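Local coordinates for protein retinol dehydratase (Spodoptera frugiperda, PDB 1FMJ) that dehydrates retinol on a sulfotransferase-type fold, binding it beside adenosine-3',5'-diphosphate, at residues L28-T33 and L203-S208; R199-L204 and G302-G307. All blocks are in the same frame, centred on the assembly; numbering follows the deposited sequence.

Overall arrangement
Two long-range closures of the chain meet at the end of helix 187-200. The N-terminal part first sends out 28-33, between helix 18-24 and strand 35-38, and contact 1 closes a loop of 169 residues when 203-208 packs against it. Contact 2 opens at 199-204, sharing Leu203 and Leu204, and closes 98 residues on, at the nearest ends, with 302-307, between helices 284-288 and 325-338. Neither contact nests inside the other: they follow in series, overlapping only at this turn, with their centres about 11 Å apart. A probable hydrogen bond from Arg199 to Ser208 joins them, and Phe31, Leu203 and Ile303 bring both contacts to the bound retinol.

Contact 1: L28-T33 and L203-S208; sequences LGAFPT and LLNKQS
Leu203 and Phe31 make the main apolar meeting. One methyl of the leucine, CD2, sits over a face of the phenylalanine ring, a CH-pi contact in which Leu203 CD2 is 3.6 Å from the centroid of the Phe31 ring and 17° off its normal. It is displaced a little toward the rim, where Leu203 CD2 lies 3.5 Å from Phe31 CE1. The ring gets there because CG of Phe31 is anti to the backbone N (chi1 -167°), so the two side chains run alongside each other in the same direction. Nearby, Leu28 packs on Met216 and Leu204 on Phe213, both of helix 210-218.

Between the two segments there is one hydrogen bond. Ala30 N donates its hydrogen to Asn205 OD1 at 3.2 Å, fairly straight at 159°, with the donor tilted out of the amide plane. The Ala30 methyl also rests close by, its CB 3.4 Å from Asn205 OD1, so the amide oxygen meets this residue at both its N-H and its side chain. The backbone of Asn205 is hydrogen-bonded in addition to Asn27, just ahead of 28-33.

Backbone bonds within each segment shape the two partners. Phe31 N bonds weakly to Leu28 O at 3.0 Å, and Ser208 N to Asn205 O at 2.9 Å, which closes a type I beta turn from Asn205 to Ser208. Leu203 O is buried between the segments, 3.7 Å from Phe31 CB, with no hydrogen-bond partner in the model.

The packing sets the loop between helix 18-24 and strand 35-38 against the loop that follows helix 187-200, and the arrangement belongs to the wall of the retinol pocket, where both Phe31 and Leu203 touch the ligand.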
loop_
_atom_site.group_PDB
_atom_site.type_symbol
_atom_site.label_atom_id
_atom_site.label_comp_id
_atom_site.label_asym_id
_atom_site.label_seq_id
_atom_site.Cartn_x
_atom_site.Cartn_y
_atom_site.Cartn_z
ATOM N N LEU A 28 -14.400 10.894 -5.460
ATOM C CA LEU A 28 -13.162 11.465 -4.940
ATOM C C LEU A 28 -13.036 12.952 -5.280
ATOM O O LEU A 28 -12.016 13.577 -4.978
ATOM C CB LEU A 28 -11.970 10.717 -5.539
ATOM C CG LEU A 28 -12.122 9.205 -5.741
ATOM C CD1 LEU A 28 -11.015 8.685 -6.634
ATOM C CD2 LEU A 28 -12.090 8.507 -4.398
ATOM N N GLY A 29 -14.073 13.505 -5.903
ATOM C CA GLY A 29 -14.058 14.903 -6.310
ATOM C C GLY A 29 -13.653 15.920 -5.257
ATOM O O GLY A 29 -12.869 16.824 -5.531
ATOM N N ALA A 30 -14.188 15.778 -4.051
ATOM C CA ALA A 30 -13.879 16.703 -2.972
ATOM C C ALA A 30 -12.383 16.745 -2.649
ATOM O O ALA A 30 -11.844 17.800 -2.307
ATOM C CB ALA A 30 -14.679 16.332 -1.731
ATOM N N PHE A 31 -11.705 15.606 -2.752
ATOM C CA PHE A 31 -10.282 15.580 -2.442
ATOM C C PHE A 31 -9.518 16.410 -3.461
ATOM O O PHE A 31 -9.771 16.319 -4.654
ATOM C CB PHE A 31 -9.748 14.153 -2.436
ATOM C CG PHE A 31 -8.385 14.039 -1.832
ATOM C CD1 PHE A 31 -8.177 14.372 -0.493
ATOM C CD2 PHE A 31 -7.297 13.629 -2.602
ATOM C CE1 PHE A 31 -6.902 14.301 0.070
ATOM C CE2 PHE A 31 -6.024 13.553 -2.047
ATOM C CZ PHE A 31 -5.827 13.890 -0.708
ATOM N N PRO A 32 -8.555 17.225 -2.997
ATOM C CA PRO A 32 -7.740 18.095 -3.852
ATOM C C PRO A 32 -6.862 17.466 -4.931
ATOM O O PRO A 32 -6.884 17.911 -6.074
ATOM C CB PRO A 32 -6.915 18.895 -2.841
ATOM C CG PRO A 32 -7.824 18.968 -1.649
ATOM C CD PRO A 32 -8.320 17.537 -1.576
ATOM N N THR A 33 -6.083 16.450 -4.581
ATOM C CA THR A 33 -5.192 15.826 -5.560
ATOM C C THR A 33 -5.957 15.073 -6.648
ATOM O O THR A 33 -6.894 14.334 -6.354
ATOM C CB THR A 33 -4.217 14.850 -4.875
ATOM O OG1 THR A 33 -3.691 15.452 -3.685
ATOM C CG2 THR A 33 -3.067 14.522 -5.803
ATOM N N LEU A 203 -10.565 10.857 2.027
ATOM C CA LEU A 203 -10.352 10.841 0.582
ATOM C C LEU A 203 -11.652 10.728 -0.213
ATOM O O LEU A 203 -11.725 11.167 -1.365
ATOM C CB LEU A 203 -9.435 9.676 0.190
ATOM C CG LEU A 203 -8.066 9.586 0.863
ATOM C CD1 LEU A 203 -7.304 8.399 0.298
ATOM C CD2 LEU A 203 -7.291 10.867 0.644
ATOM N N LEU A 204 -12.676 10.144 0.403
ATOM C CA LEU A 204 -13.960 9.947 -0.269
ATOM C C LEU A 204 -15.031 10.958 0.083
ATOM O O LEU A 204 -15.072 11.468 1.199
ATOM C CB LEU A 204 -14.520 8.555 0.042
ATOM C CG LEU A 204 -13.729 7.318 -0.371
ATOM C CD1 LEU A 204 -14.510 6.066 0.003
ATOM C CD2 LEU A 204 -13.467 7.354 -1.860
ATOM N N ASN A 205 -15.909 11.227 -0.880
ATOM C CA ASN A 205 -17.030 12.129 -0.668
ATOM C C ASN A 205 -17.920 11.415 0.343
ATOM O O ASN A 205 -18.233 10.237 0.175
ATOM C CB ASN A 205 -17.788 12.347 -1.978
ATOM C CG ASN A 205 -16.966 13.101 -3.005
ATOM O OD1 ASN A 205 -15.761 13.289 -2.834
ATOM N ND2 ASN A 205 -17.612 13.530 -4.083
ATOM N N LYS A 206 -18.314 12.125 1.394
ATOM C CA LYS A 206 -19.139 11.550 2.453
ATOM C C LYS A 206 -20.430 10.895 1.959
ATOM O O LYS A 206 -20.870 9.883 2.514
ATOM C CB LYS A 206 -19.454 12.622 3.496
ATOM N N GLN A 207 -21.031 11.462 0.914
ATOM C CA GLN A 207 -22.274 10.923 0.369
ATOM C C GLN A 207 -22.069 9.713 -0.545
ATOM O O GLN A 207 -23.024 9.217 -1.148
ATOM C CB GLN A 207 -23.030 12.018 -0.375
ATOM N N SER A 208 -20.827 9.245 -0.653
ATOM C CA SER A 208 -20.508 8.086 -1.482
ATOM C C SER A 208 -20.500 6.823 -0.628
ATOM O O SER A 208 -20.146 6.876 0.554
ATOM C CB SER A 208 -19.140 8.262 -2.156
ATOM O OG SER A 208 -19.191 9.225 -3.202
#

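Contact 2: R199-L204 and G302-G307; sequences RLLYLL and GILADG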
loop_
_atom_site.group_PDB
_atom_site.type_symbol
_atom_site.label_atom_id
_atom_site.label_comp_id
_atom_site.label_asym_id
_atom_site.label_seq_id
_atom_site.Cartn_x
_atom_site.Cartn_y
_atom_site.Cartn_z
ATOM N N ARG A 199 -11.938 6.423 3.713
ATOM C CA ARG A 199 -12.760 7.135 4.687
ATOM C C ARG A 199 -11.858 7.695 5.791
ATOM O O ARG A 199 -12.025 8.828 6.232
ATOM C CB ARG A 199 -13.797 6.189 5.302
ATOM C CG ARG A 199 -15.042 5.941 4.449
ATOM C CD ARG A 199 -16.255 6.625 5.065
ATOM N NE ARG A 199 -17.503 6.270 4.390
ATOM C CZ ARG A 199 -17.943 6.826 3.264
ATOM N NH1 ARG A 199 -17.245 7.782 2.667
ATOM N NH2 ARG A 199 -19.077 6.404 2.725
ATOM N N LEU A 200 -10.891 6.888 6.218
ATOM C CA LEU A 200 -9.953 7.272 7.271
ATOM C C LEU A 200 -9.240 8.600 7.011
ATOM O O LEU A 200 -9.115 9.431 7.911
ATOM C CB LEU A 200 -8.902 6.174 7.455
ATOM C CG LEU A 200 -7.733 6.423 8.421
ATOM C CD1 LEU A 200 -8.207 6.293 9.867
ATOM C CD2 LEU A 200 -6.619 5.419 8.161
ATOM N N LEU A 201 -8.771 8.790 5.780
ATOM C CA LEU A 201 -8.036 9.994 5.416
ATOM C C LEU A 201 -8.868 11.065 4.722
ATOM O O LEU A 201 -8.316 12.001 4.141
ATOM C CB LEU A 201 -6.841 9.609 4.538
ATOM C CG LEU A 201 -5.992 8.490 5.152
ATOM C CD1 LEU A 201 -4.838 8.096 4.212
ATOM C CD2 LEU A 201 -5.461 8.953 6.500
ATOM N N TYR A 202 -10.190 10.922 4.788
ATOM C CA TYR A 202 -11.101 11.878 4.175
ATOM C C TYR A 202 -10.911 11.971 2.665
ATOM O O TYR A 202 -11.079 13.038 2.089
ATOM C CB TYR A 202 -10.908 13.273 4.787
ATOM C CG TYR A 202 -11.240 13.365 6.262
ATOM C CD1 TYR A 202 -10.230 13.413 7.230
ATOM C CD2 TYR A 202 -12.565 13.369 6.693
ATOM C CE1 TYR A 202 -10.539 13.460 8.594
ATOM C CE2 TYR A 202 -12.881 13.411 8.044
ATOM C CZ TYR A 202 -11.870 13.454 8.987
ATOM O OH TYR A 202 -12.201 13.468 10.321
ATOM N N LEU A 203 -10.565 10.857 2.027
ATOM C CA LEU A 203 -10.352 10.841 0.582
ATOM C C LEU A 203 -11.652 10.728 -0.213
ATOM O O LEU A 203 -11.725 11.167 -1.365
ATOM C CB LEU A 203 -9.435 9.676 0.190
ATOM C CG LEU A 203 -8.066 9.586 0.863
ATOM C CD1 LEU A 203 -7.304 8.399 0.298
ATOM C CD2 LEU A 203 -7.291 10.867 0.644
ATOM N N LEU A 204 -12.676 10.144 0.403
ATOM C CA LEU A 204 -13.960 9.947 -0.269
ATOM C C LEU A 204 -15.031 10.958 0.083
ATOM O O LEU A 204 -15.072 11.468 1.199
ATOM C CB LEU A 204 -14.520 8.555 0.042
ATOM C CG LEU A 204 -13.729 7.318 -0.371
ATOM C CD1 LEU A 204 -14.510 6.066 0.003
ATOM C CD2 LEU A 204 -13.467 7.354 -1.860
ATOM N N GLY A 302 -5.459 15.547 13.883
ATOM C CA GLY A 302 -6.781 15.879 13.384
ATOM C C GLY A 302 -7.077 15.428 11.963
ATOM O O GLY A 302 -8.116 15.789 11.397
ATOM N N ILE A 303 -6.187 14.625 11.384
ATOM C CA ILE A 303 -6.377 14.168 10.012
ATOM C C ILE A 303 -6.954 12.766 9.833
ATOM O O ILE A 303 -6.977 12.247 8.718
ATOM C CB ILE A 303 -5.063 14.226 9.218
ATOM C CG1 ILE A 303 -4.010 13.359 9.902
ATOM C CG2 ILE A 303 -4.608 15.658 9.080
ATOM C CD1 ILE A 303 -2.801 13.067 9.024
ATOM N N LEU A 304 -7.391 12.144 10.921
ATOM C CA LEU A 304 -7.994 10.822 10.827
ATOM C C LEU A 304 -9.474 10.966 11.149
ATOM O O LEU A 304 -9.835 11.661 12.090
ATOM C CB LEU A 304 -7.360 9.852 11.823
ATOM C CG LEU A 304 -5.871 9.534 11.718
ATOM C CD1 LEU A 304 -5.562 8.412 12.693
ATOM C CD2 LEU A 304 -5.498 9.136 10.297
ATOM N N ALA A 305 -10.326 10.306 10.374
ATOM C CA ALA A 305 -11.765 10.374 10.595
ATOM C C ALA A 305 -12.203 9.535 11.787
ATOM O O ALA A 305 -11.658 8.447 12.024
ATOM C CB ALA A 305 -12.496 9.907 9.344
ATOM N N ASP A 306 -13.182 10.035 12.543
ATOM C CA ASP A 306 -13.698 9.294 13.693
ATOM C C ASP A 306 -14.307 7.995 13.179
ATOM O O ASP A 306 -14.901 7.972 12.106
ATOM C CB ASP A 306 -14.814 10.061 14.417
ATOM C CG ASP A 306 -14.380 11.426 14.920
ATOM O OD1 ASP A 306 -13.208 11.588 15.321
ATOM O OD2 ASP A 306 -15.236 12.341 14.933
ATOM N N GLY A 307 -14.165 6.920 13.943
ATOM C CA GLY A 307 -14.748 5.655 13.528
ATOM C C GLY A 307 -13.989 4.890 12.460
ATOM O O GLY A 307 -14.538 3.977 11.840
HETATM O O HOH W 1 -10.390 14.591 11.846
HETATM O O HOH W 2 -14.459 12.485 11.580
#
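Leu304 is the apolar centre, its CD2 lying 3.8 Å from Leu201 CD2 and 4.0 Å from Leu200 CD1, with Leu200 and Leu201 both running alongside it. Around this core helix 187-200 ends in a Schellman motif, with Tyr202 at positive phi as the C-prime residue, its N bonded to Arg199 O and Leu203 N to Ala198 O. The turn presents the Tyr202 ring to the loop 302-307. Ala305 CB sits over one ring face, 4.0 Å from the Tyr202 ring centroid, while the buried Ile303 O comes to the ring edge. Ile303 touches the bound retinol and belongs to its pocket.

Backbone atoms complete the join. Ala305 N donates to Leu200 O at 2.9 Å (155°), and that carbonyl also receives the CA-H of Leu304, with Leu304 CA 3.4 Å from Leu200 O. A residue from a distant loop thus takes up an oxygen in the last turn of the helix.

Outermost is the phenol, carried there with CG anti to the carbonyl carbon (chi1 -64°), and two waters tie it to the loop. A phenylalanine here would probably keep the ring packing but leave both waters without the hydroxyl that joins them. Tyr202 OH donates to one water at 2.6 Å, which donates to Gly302 O and Leu304 O; the other water donates to Tyr202 OH and accepts from Asp306 N at 2.9 Å.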